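Local coordinates for protein hemoglobin subunit beta (Isurus oxyrinchus, PDB 3MKB) that forms the beta subunit of shortfin mako haemoglobin, binding a haem group through which it probably carries oxygen in the blood, at residues Glu29-Phe32 and Trp37-Ala40; Leu95-Phe100 and Lys122-Val127; Glu103-His106 and Ala111-Pro114. One frame throughout, in Å; residues are numbered along the deposited sequence.

Contact 1: Glu29-Phe32 and Trp37-Ala40; sequences ERMF and WTNA
The phenyl ring of Phe32 overlaps the side-chain amide of Asn39, the two planes lying only 14° apart in a face-to-face stack with the amide carbon almost over the ring centre. This is the BC corner of the globin fold, where helix 20-34 (helix B) gives way to the short 3-10 turn containing residues 37-39 (helix C), and it illustrates how a sharp change of chain direction can be held without a hydrogen bond between the parts that meet. The carbonyl end comes lowest, Asn39 OD1 3.6 Å above the plane of the Phe32 ring and toward its rim; ND2 also lies over the ring but rides higher, 4.2 Å from Phe32 CZ.

Thr38 approaches the same ring from another direction. Its OG1 lies at the edge, in the ring plane, 3.6 Å from Phe32 CD1. That hydroxyl spends its hydrogen bond locally, on Phe35 O, so what it offers Phe32 and Met31 is van der Waals contact. With CG anti to the backbone N (chi1 179°) and a bend at chi3 (63°), Met31 lays its thioether along the threonine, and CE comes 3.8 Å from Thr38 CB. Thr38 belongs to the haem pocket, and the Met31 side chain is about 4 Å from the haem, so the corner borders the cofactor. Trp37 turns the other way, toward Tyr139 and Pro95 of a neighbouring alpha subunit. Two methionine carbons press on the threonine hydroxyl from one side, CG and CE of Met31 each standing 3.6 Å from Thr38 OG1.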
ATOM      1  N   GLU B  29      -0.421 -18.437 -13.076  1.00 33.28           N
ATOM      2  CA  GLU B  29      -0.795 -19.602 -12.253  1.00 35.06           C
ATOM      3  C   GLU B  29      -0.435 -19.361 -10.793  1.00 34.36           C
ATOM      4  O   GLU B  29      -1.239 -19.623  -9.865  1.00 35.02           O
ATOM      5  CB  GLU B  29      -0.146 -20.910 -12.793  1.00 33.87           C
ATOM      6  CG  GLU B  29      -0.827 -21.389 -14.099  1.00 37.50           C
ATOM      7  CD  GLU B  29      -0.073 -22.522 -14.837  1.00 38.60           C
ATOM      8  OE1 GLU B  29       1.133 -22.791 -14.540  1.00 40.18           O
ATOM      9  OE2 GLU B  29      -0.700 -23.090 -15.755  1.00 42.01           O
ATOM     10  N   ARG B  30       0.762 -18.823 -10.588  1.00 32.70           N
ATOM     11  CA  ARG B  30       1.202 -18.447  -9.278  1.00 31.41           C
ATOM     12  C   ARG B  30       0.319 -17.418  -8.634  1.00 32.63           C
ATOM     13  O   ARG B  30      -0.056 -17.547  -7.441  1.00 32.67           O
ATOM     14  CB  ARG B  30       2.654 -17.927  -9.337  1.00 32.04           C
ATOM     15  CG  ARG B  30       3.253 -17.499  -7.963  1.00 28.60           C
ATOM     16  CD  ARG B  30       4.777 -17.092  -8.156  1.00 31.20           C
ATOM     17  NE  ARG B  30       5.528 -18.205  -8.726  1.00 30.01           N
ATOM     18  CZ  ARG B  30       6.098 -19.173  -8.002  1.00 32.39           C
ATOM     19  NH1 ARG B  30       6.016 -19.151  -6.672  1.00 35.28           N
ATOM     20  NH2 ARG B  30       6.749 -20.167  -8.606  1.00 30.17           N
ATOM     21  N   MET B  31       0.000 -16.374  -9.399  1.00 32.09           N
ATOM     22  CA  MET B  31      -0.818 -15.269  -8.878  1.00 32.23           C
ATOM     23  C   MET B  31      -2.171 -15.820  -8.413  1.00 32.30           C
ATOM     24  O   MET B  31      -2.668 -15.430  -7.379  1.00 30.79           O
ATOM     25  CB  MET B  31      -1.017 -14.204  -9.943  1.00 31.47           C
ATOM     26  CG  MET B  31      -1.881 -13.002  -9.486  1.00 31.22           C
ATOM     27  SD  MET B  31      -2.405 -12.034 -10.916  1.00 32.91           S
ATOM     28  CE  MET B  31      -3.423 -13.233 -11.797  1.00 38.28           C
ATOM     29  N   PHE B  32      -2.718 -16.785  -9.140  1.00 32.33           N
ATOM     30  CA  PHE B  32      -3.975 -17.447  -8.692  1.00 33.86           C
ATOM     31  C   PHE B  32      -3.929 -18.174  -7.363  1.00 34.04           C
ATOM     32  O   PHE B  32      -4.975 -18.308  -6.708  1.00 36.25           O
ATOM     33  CB  PHE B  32      -4.473 -18.452  -9.740  1.00 32.42           C
ATOM     34  CG  PHE B  32      -4.856 -17.827 -11.030  1.00 32.34           C
ATOM     35  CD1 PHE B  32      -5.229 -16.529 -11.090  1.00 34.18           C
ATOM     36  CD2 PHE B  32      -4.898 -18.581 -12.192  1.00 35.14           C
ATOM     37  CE1 PHE B  32      -5.587 -15.952 -12.342  1.00 34.21           C
ATOM     38  CE2 PHE B  32      -5.244 -18.030 -13.390  1.00 31.05           C
ATOM     39  CZ  PHE B  32      -5.598 -16.742 -13.476  1.00 33.18           C
ATOM     40  N   TRP B  37      -8.106 -14.134  -5.124  1.00 38.27           N
ATOM     41  CA  TRP B  37      -9.180 -13.262  -5.484  1.00 37.67           C
ATOM     42  C   TRP B  37      -8.959 -12.807  -6.898  1.00 38.21           C
ATOM     43  O   TRP B  37      -9.909 -12.403  -7.553  1.00 39.01           O
ATOM     44  CB  TRP B  37      -9.301 -12.083  -4.493  1.00 36.70           C
ATOM     45  CG  TRP B  37      -8.069 -11.202  -4.417  1.00 35.76           C
ATOM     46  CD1 TRP B  37      -7.789 -10.169  -5.205  1.00 34.21           C
ATOM     47  CD2 TRP B  37      -6.981 -11.339  -3.512  1.00 35.46           C
ATOM     48  NE1 TRP B  37      -6.608  -9.603  -4.847  1.00 38.20           N
ATOM     49  CE2 TRP B  37      -6.088 -10.308  -3.790  1.00 35.14           C
ATOM     50  CE3 TRP B  37      -6.688 -12.224  -2.463  1.00 38.21           C
ATOM     51  CZ2 TRP B  37      -4.908 -10.150  -3.114  1.00 32.48           C
ATOM     52  CZ3 TRP B  37      -5.518 -12.041  -1.741  1.00 35.27           C
ATOM     53  CH2 TRP B  37      -4.649 -11.001  -2.070  1.00 35.67           C
ATOM     54  N   THR B  38      -7.724 -12.921  -7.393  1.00 38.29           N
ATOM     55  CA  THR B  38      -7.403 -12.512  -8.779  1.00 39.92           C
ATOM     56  C   THR B  38      -7.939 -13.467  -9.850  1.00 41.26           C
ATOM     57  O   THR B  38      -7.977 -13.110 -11.022  1.00 42.41           O
ATOM     58  CB  THR B  38      -5.909 -12.410  -9.015  1.00 38.81           C
ATOM     59  OG1 THR B  38      -5.309 -13.696  -8.791  1.00 38.16           O
ATOM     60  CG2 THR B  38      -5.304 -11.385  -8.076  1.00 36.98           C
ATOM     61  N   ASN B  39      -8.335 -14.673  -9.452  1.00 43.13           N
ATOM     62  CA  ASN B  39      -8.974 -15.599 -10.398  1.00 44.84           C
ATOM     63  C   ASN B  39     -10.407 -15.196 -10.787  1.00 44.77           C
ATOM     64  O   ASN B  39     -10.983 -15.779 -11.704  1.00 45.47           O
ATOM     65  CB  ASN B  39      -8.872 -17.080  -9.934  1.00 46.11           C
ATOM     66  CG  ASN B  39      -8.871 -18.107 -11.134  1.00 49.00           C
ATOM     67  OD1 ASN B  39      -8.325 -19.204 -11.023  1.00 52.93           O
ATOM     68  ND2 ASN B  39      -9.488 -17.743 -12.249  1.00 52.07           N
ATOM     69  N   ALA B  40     -10.954 -14.168 -10.138  1.00 44.05           N
ATOM     70  CA  ALA B  40     -12.357 -13.773 -10.312  1.00 44.28           C
ATOM     71  C   ALA B  40     -12.646 -13.337 -11.713  1.00 44.68           C
ATOM     72  O   ALA B  40     -13.763 -13.440 -12.164  1.00 45.98           O
ATOM     73  CB  ALA B  40     -12.736 -12.653  -9.347  1.00 44.48           C
TER

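Contact 2: Leu95-Phe100 and Lys122-Val127; sequences LLTDSF and KFFQVV
Two helical segments, 95-100 and 122-127, draw closest at Thr97 and Phe124, whose CA atoms are 6.2 Å apart. At this point a small beta-branched side chain on one helix lies against a flat ring on the other. The two side chains slide past each other in opposite directions, bringing Thr97 CG2 to 3.5 Å from Phe124 CD2 and the threonine CB close to the root of the ring. Chi1 of 63° sets Thr97 OG1 between its own N and carbonyl carbon, where it makes a weak hydrogen bond to His94 O and leaves CG2 to meet the aromatic carbons.

The helices are G and H of the globin fold, paired here in the buried interior beside the haem, which lies about 4 Å from the Thr97 side chain. Phe124 is covered on both faces: Thr97 O stands 4.0 Å above one, toward the rim, and Phe123 CD2 lies over the opposite one. Farther out, Phe124 CZ meets Phe100 CB at 3.7 Å, the two rings tilted obliquely with planes at 47°. An alanine in place of Phe124 would probably open a gap between the helices, leaving the Thr97 methyl and Phe100 CB without their aromatic partner. On the far side of helix 93-108, Ser99 OG donates to Leu95 O at 2.7 Å, nearly in line with the carbonyl bond (164°).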
ATOM      1  N   LEU B  95       0.097  -7.541  -8.576  1.00 31.32           N
ATOM      2  CA  LEU B  95       0.083  -8.941  -8.139  1.00 31.26           C
ATOM      3  C   LEU B  95       0.534  -9.832  -9.300  1.00 30.71           C
ATOM      4  O   LEU B  95       1.221 -10.806  -9.109  1.00 30.83           O
ATOM      5  CB  LEU B  95      -1.319  -9.321  -7.666  1.00 31.83           C
ATOM      6  CG  LEU B  95      -1.826  -8.410  -6.549  1.00 32.45           C
ATOM      7  CD1 LEU B  95      -3.284  -8.838  -6.056  1.00 32.82           C
ATOM      8  CD2 LEU B  95      -0.839  -8.449  -5.402  1.00 32.28           C
ATOM      9  N   LEU B  96       0.131  -9.481 -10.508  1.00 20.00           N
ATOM     10  CA  LEU B  96       0.625 -10.138 -11.697  1.00 20.00           C
ATOM     11  C   LEU B  96       2.098  -9.885 -11.918  1.00 20.00           C
ATOM     12  O   LEU B  96       2.844 -10.794 -12.059  1.00 29.41           O
ATOM     13  CB  LEU B  96      -0.154  -9.721 -12.935  1.00 20.00           C
ATOM     14  CG  LEU B  96       0.300 -10.435 -14.201  1.00 20.00           C
ATOM     15  CD1 LEU B  96       0.267 -11.933 -14.010  1.00 20.00           C
ATOM     16  CD2 LEU B  96      -0.544 -10.034 -15.398  1.00 20.00           C
ATOM     17  N   THR B  97       2.501  -8.625 -11.954  1.00 31.04           N
ATOM     18  CA  THR B  97       3.903  -8.304 -12.240  1.00 31.33           C
ATOM     19  C   THR B  97       4.820  -8.807 -11.125  1.00 31.03           C
ATOM     20  O   THR B  97       5.876  -9.259 -11.398  1.00 30.63           O
ATOM     21  CB  THR B  97       4.117  -6.827 -12.509  1.00 31.17           C
ATOM     22  OG1 THR B  97       3.776  -6.070 -11.335  1.00 32.81           O
ATOM     23  CG2 THR B  97       3.286  -6.350 -13.749  1.00 34.36           C
ATOM     24  N   ASP B  98       4.395  -8.762  -9.870  1.00 32.13           N
ATOM     25  CA  ASP B  98       5.225  -9.328  -8.760  1.00 30.20           C
ATOM     26  C   ASP B  98       5.427 -10.842  -8.933  1.00 30.39           C
ATOM     27  O   ASP B  98       6.477 -11.384  -8.597  1.00 30.84           O
ATOM     28  CB  ASP B  98       4.619  -9.030  -7.370  1.00 30.52           C
ATOM     29  CG  ASP B  98       4.774  -7.553  -6.963  1.00 29.04           C
ATOM     30  OD1 ASP B  98       5.666  -6.833  -7.506  1.00 28.42           O
ATOM     31  OD2 ASP B  98       3.977  -7.092  -6.120  1.00 30.35           O
ATOM     32  N   SER B  99       4.427 -11.530  -9.463  1.00 29.10           N
ATOM     33  CA  SER B  99       4.568 -12.956  -9.718  1.00 28.23           C
ATOM     34  C   SER B  99       5.533 -13.208 -10.855  1.00 26.43           C
ATOM     35  O   SER B  99       6.185 -14.191 -10.869  1.00 24.90           O
ATOM     36  CB  SER B  99       3.218 -13.567 -10.098  1.00 28.59           C
ATOM     37  OG  SER B  99       2.244 -13.287  -9.128  1.00 29.04           O
ATOM     38  N   PHE B 100       5.570 -12.297 -11.823  1.00 28.46           N
ATOM     39  CA  PHE B 100       6.471 -12.363 -12.929  1.00 28.05           C
ATOM     40  C   PHE B 100       7.864 -12.260 -12.394  1.00 26.71           C
ATOM     41  O   PHE B 100       8.763 -12.960 -12.847  1.00 27.35           O
ATOM     42  CB  PHE B 100       6.270 -11.162 -13.875  1.00 29.47           C
ATOM     43  CG  PHE B 100       5.556 -11.510 -15.120  1.00 32.64           C
ATOM     44  CD1 PHE B 100       6.266 -11.946 -16.223  1.00 33.64           C
ATOM     45  CD2 PHE B 100       4.150 -11.426 -15.179  1.00 34.72           C
ATOM     46  CE1 PHE B 100       5.628 -12.308 -17.405  1.00 31.79           C
ATOM     47  CE2 PHE B 100       3.476 -11.758 -16.361  1.00 37.32           C
ATOM     48  CZ  PHE B 100       4.218 -12.205 -17.486  1.00 37.51           C
ATOM     49  N   LYS B 122      11.452  -1.556 -11.699  1.00 27.43           N
ATOM     50  CA  LYS B 122      11.280  -0.299 -12.443  1.00 28.30           C
ATOM     51  C   LYS B 122      10.477  -0.576 -13.750  1.00 27.88           C
ATOM     52  O   LYS B 122       9.504   0.104 -14.029  1.00 29.13           O
ATOM     53  CB  LYS B 122      12.640   0.318 -12.768  1.00 27.04           C
ATOM     54  CG  LYS B 122      12.531   1.668 -13.450  1.00 31.25           C
ATOM     55  CD  LYS B 122      13.939   2.103 -13.970  1.00 28.74           C
ATOM     56  CE  LYS B 122      13.895   3.490 -14.536  1.00 31.33           C
ATOM     57  NZ  LYS B 122      15.333   3.911 -14.799  1.00 30.57           N
ATOM     58  N   PHE B 123      10.913  -1.551 -14.523  1.00 27.32           N
ATOM     59  CA  PHE B 123      10.172  -1.904 -15.730  1.00 29.13           C
ATOM     60  C   PHE B 123       8.645  -2.094 -15.473  1.00 27.53           C
ATOM     61  O   PHE B 123       7.820  -1.470 -16.090  1.00 25.78           O
ATOM     62  CB  PHE B 123      10.749  -3.167 -16.380  1.00 28.71           C
ATOM     63  CG  PHE B 123       9.969  -3.600 -17.595  1.00 30.15           C
ATOM     64  CD1 PHE B 123       9.874  -2.754 -18.707  1.00 29.06           C
ATOM     65  CD2 PHE B 123       9.304  -4.830 -17.594  1.00 25.06           C
ATOM     66  CE1 PHE B 123       9.103  -3.152 -19.844  1.00 28.98           C
ATOM     67  CE2 PHE B 123       8.564  -5.268 -18.689  1.00 28.96           C
ATOM     68  CZ  PHE B 123       8.459  -4.429 -19.832  1.00 32.50           C
ATOM     69  N   PHE B 124       8.311  -2.945 -14.517  1.00 26.46           N
ATOM     70  CA  PHE B 124       6.931  -3.224 -14.206  1.00 27.51           C
ATOM     71  C   PHE B 124       6.079  -2.061 -13.677  1.00 29.08           C
ATOM     72  O   PHE B 124       4.879  -1.992 -13.932  1.00 29.72           O
ATOM     73  CB  PHE B 124       6.848  -4.471 -13.338  1.00 26.29           C
ATOM     74  CG  PHE B 124       7.138  -5.763 -14.088  1.00 27.09           C
ATOM     75  CD1 PHE B 124       8.136  -6.624 -13.645  1.00 25.24           C
ATOM     76  CD2 PHE B 124       6.416  -6.131 -15.247  1.00 31.67           C
ATOM     77  CE1 PHE B 124       8.420  -7.851 -14.281  1.00 24.32           C
ATOM     78  CE2 PHE B 124       6.737  -7.388 -15.932  1.00 26.00           C
ATOM     79  CZ  PHE B 124       7.718  -8.207 -15.458  1.00 24.31           C
ATOM     80  N   GLN B 125       6.695  -1.150 -12.947  1.00 31.01           N
ATOM     81  CA  GLN B 125       5.974   0.024 -12.461  1.00 31.42           C
ATOM     82  C   GLN B 125       5.634   0.955 -13.651  1.00 31.58           C
ATOM     83  O   GLN B 125       4.575   1.509 -13.697  1.00 31.95           O
ATOM     84  CB  GLN B 125       6.791   0.763 -11.417  1.00 31.90           C
ATOM     85  CG  GLN B 125       5.948   1.815 -10.610  1.00 35.70           C
ATOM     86  CD  GLN B 125       4.733   1.181  -9.882  1.00 42.61           C
ATOM     87  OE1 GLN B 125       4.897   0.232  -9.092  1.00 43.48           O
ATOM     88  NE2 GLN B 125       3.515   1.688 -10.174  1.00 40.65           N
ATOM     89  N   VAL B 126       6.544   1.096 -14.605  1.00 30.86           N
ATOM     90  CA  VAL B 126       6.237   1.807 -15.844  1.00 30.73           C
ATOM     91  C   VAL B 126       5.068   1.126 -16.551  1.00 30.47           C
ATOM     92  O   VAL B 126       4.135   1.782 -17.001  1.00 30.95           O
ATOM     93  CB  VAL B 126       7.466   1.876 -16.780  1.00 31.27           C
ATOM     94  CG1 VAL B 126       7.115   2.483 -18.116  1.00 32.41           C
ATOM     95  CG2 VAL B 126       8.516   2.703 -16.176  1.00 32.54           C
ATOM     96  N   VAL B 127       5.110  -0.193 -16.657  1.00 30.57           N
ATOM     97  CA  VAL B 127       3.976  -0.947 -17.208  1.00 30.53           C
ATOM     98  C   VAL B 127       2.702  -0.762 -16.358  1.00 30.92           C
ATOM     99  O   VAL B 127       1.625  -0.514 -16.906  1.00 30.63           O
ATOM    100  CB  VAL B 127       4.315  -2.446 -17.401  1.00 31.13           C
ATOM    101  CG1 VAL B 127       3.074  -3.294 -17.829  1.00 27.21           C
ATOM    102  CG2 VAL B 127       5.463  -2.587 -18.401  1.00 32.59           C
TER

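Contact 3: Glu103-His106 and Ala111-Pro114; sequences ELAH and AFTP
The last turns of helix 93-108 come within 5.6 Å, CA to CA, of the loop that follows it, at Ala105 and Phe112. The loop is the GH corner of the globin fold, joining helix G to helix H, and it shows how a single aromatic residue can pack a connection against the helix it has just left. Phe112 is the centre of an inverse gamma turn, in which Thr113 N makes a weak hydrogen bond to Ala111 O. Thr113 then serves as N-cap of helix 114-132, its OG1 bonded to Val116 N, so the tight turn leads directly into the next helix.

From this turn the Phe112 side chain points back toward helix 93-108, with CG anti to the backbone N (chi1 -152°). One face of the ring lies over the peptide link between Leu104 and Ala105. Ala105 N is 3.9 Å above the plane, over the ring centre, while Leu104 C is displaced toward the rim. The two neighbouring CB atoms meet different parts of the same ring: Leu104 CB comes 3.6 Å from Phe112 CE1. Across the ring, Ala105 CB is 3.8 Å from Phe112 CD2. The small alanine side chain probably lets the ring settle close to the helix backbone.

A neighbouring alpha subunit adds to this corner, consistent with the alpha1beta1 interface of haemoglobins: its Val107 packs on Phe112 and its Thr111 on Ala105. The carbonyl O of Phe112 accepts a hydrogen bond from Arg31 NH2 of that subunit, so one residue joins the loop both to its own helix and to the partner chain. At the base of the ring, Phe112 CG lies 3.8 Å from Ala105 CA.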
ATOM      1  N   GLU B 103       8.985 -15.287 -11.044  1.00 26.18           N
ATOM      2  CA  GLU B 103       9.310 -16.282 -12.069  1.00 26.73           C
ATOM      3  C   GLU B 103      10.656 -15.952 -12.731  1.00 27.01           C
ATOM      4  O   GLU B 103      11.413 -16.833 -13.052  1.00 28.13           O
ATOM      5  CB  GLU B 103       8.210 -16.451 -13.105  1.00 26.33           C
ATOM      6  CG  GLU B 103       6.958 -17.225 -12.609  1.00 29.11           C
ATOM      7  CD  GLU B 103       7.277 -18.595 -12.037  1.00 29.84           C
ATOM      8  OE1 GLU B 103       6.452 -19.055 -11.189  1.00 30.08           O
ATOM      9  OE2 GLU B 103       8.287 -19.234 -12.460  1.00 27.85           O
ATOM     10  N   LEU B 104      10.923 -14.674 -12.920  1.00 25.47           N
ATOM     11  CA  LEU B 104      12.300 -14.252 -13.346  1.00 26.19           C
ATOM     12  C   LEU B 104      13.430 -14.634 -12.349  1.00 26.08           C
ATOM     13  O   LEU B 104      14.514 -14.955 -12.769  1.00 26.96           O
ATOM     14  CB  LEU B 104      12.286 -12.747 -13.612  1.00 25.76           C
ATOM     15  CG  LEU B 104      11.456 -12.311 -14.846  1.00 26.40           C
ATOM     16  CD1 LEU B 104      11.133 -10.777 -14.759  1.00 27.87           C
ATOM     17  CD2 LEU B 104      12.175 -12.707 -16.220  1.00 29.12           C
ATOM     18  N   ALA B 105      13.164 -14.542 -11.048  1.00 24.89           N
ATOM     19  CA  ALA B 105      14.059 -15.038  -9.989  1.00 26.15           C
ATOM     20  C   ALA B 105      14.354 -16.551 -10.132  1.00 26.56           C
ATOM     21  O   ALA B 105      15.495 -17.013 -10.046  1.00 28.72           O
ATOM     22  CB  ALA B 105      13.448 -14.700  -8.581  1.00 23.93           C
ATOM     23  N   HIS B 106      13.309 -17.320 -10.374  1.00 27.77           N
ATOM     24  CA  HIS B 106      13.379 -18.766 -10.541  1.00 28.92           C
ATOM     25  C   HIS B 106      14.203 -19.115 -11.802  1.00 28.92           C
ATOM     26  O   HIS B 106      14.890 -20.123 -11.843  1.00 29.93           O
ATOM     27  CB  HIS B 106      11.929 -19.368 -10.563  1.00 29.66           C
ATOM     28  CG  HIS B 106      11.657 -20.312  -9.407  1.00 35.08           C
ATOM     29  ND1 HIS B 106      10.732 -21.333  -9.460  1.00 36.51           N
ATOM     30  CD2 HIS B 106      12.313 -20.470  -8.236  1.00 37.17           C
ATOM     31  CE1 HIS B 106      10.767 -22.010  -8.332  1.00 42.88           C
ATOM     32  NE2 HIS B 106      11.721 -21.500  -7.567  1.00 42.24           N
ATOM     33  N   ALA B 111      21.781 -14.666 -10.737  1.00 29.29           N
ATOM     34  CA  ALA B 111      21.948 -13.544 -11.684  1.00 27.34           C
ATOM     35  C   ALA B 111      20.890 -12.501 -11.384  1.00 28.56           C
ATOM     36  O   ALA B 111      21.057 -11.297 -11.715  1.00 27.96           O
ATOM     37  CB  ALA B 111      21.805 -14.064 -13.120  1.00 27.43           C
ATOM     38  N   PHE B 112      19.737 -12.943 -10.800  1.00 27.53           N
ATOM     39  CA  PHE B 112      18.715 -12.031 -10.335  1.00 25.71           C
ATOM     40  C   PHE B 112      19.187 -11.283  -9.063  1.00 26.15           C
ATOM     41  O   PHE B 112      18.580 -11.397  -8.005  1.00 25.36           O
ATOM     42  CB  PHE B 112      17.346 -12.751 -10.116  1.00 25.60           C
ATOM     43  CG  PHE B 112      16.141 -11.864 -10.292  1.00 27.07           C
ATOM     44  CD1 PHE B 112      15.750 -11.463 -11.561  1.00 26.33           C
ATOM     45  CD2 PHE B 112      15.334 -11.511  -9.195  1.00 27.54           C
ATOM     46  CE1 PHE B 112      14.615 -10.684 -11.768  1.00 28.09           C
ATOM     47  CE2 PHE B 112      14.214 -10.762  -9.360  1.00 26.87           C
ATOM     48  CZ  PHE B 112      13.834 -10.325 -10.669  1.00 27.88           C
ATOM     49  N   THR B 113      20.285 -10.548  -9.160  1.00 26.34           N
ATOM     50  CA  THR B 113      20.791  -9.723  -8.033  1.00 25.71           C
ATOM     51  C   THR B 113      19.782  -8.669  -7.540  1.00 24.57           C
ATOM     52  O   THR B 113      18.828  -8.315  -8.252  1.00 27.10           O
ATOM     53  CB  THR B 113      22.098  -8.957  -8.425  1.00 26.20           C
ATOM     54  OG1 THR B 113      21.780  -8.072  -9.491  1.00 25.87           O
ATOM     55  CG2 THR B 113      23.206  -9.909  -8.806  1.00 25.84           C
ATOM     56  N   PRO B 114      19.981  -8.107  -6.327  1.00 25.20           N
ATOM     57  CA  PRO B 114      19.044  -7.065  -5.910  1.00 24.63           C
ATOM     58  C   PRO B 114      19.020  -5.948  -6.931  1.00 26.04           C
ATOM     59  O   PRO B 114      18.008  -5.288  -7.187  1.00 25.32           O
ATOM     60  CB  PRO B 114      19.639  -6.573  -4.567  1.00 26.04           C
ATOM     61  CG  PRO B 114      20.292  -7.811  -3.991  1.00 23.65           C
ATOM     62  CD  PRO B 114      21.000  -8.355  -5.272  1.00 27.52           C
TER

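How the contacts relate
The centre of contact 2 is about 5 Å from the chain centre and its touching residues are buried; contacts 1 and 3 have centres about 14 and 15 Å out, contact 1 partly buried and contact 3 buried with an alpha subunit packed on it. Helix 93-108 serves both contacts 2 and 3, and Phe124 CE1 reaches Leu104 CD1 at 4.0 Å to join them. It also receives contact 1: Met31 SD packs on Leu96 N, and Arg30 NE forms a salt bridge with Glu103 OE1. None has a hydrogen bond across its segments. Contact 1 sets an amide and a hydroxyl about a ring and a thioether against that hydroxyl, while contacts 2 and 3 are chiefly apolar.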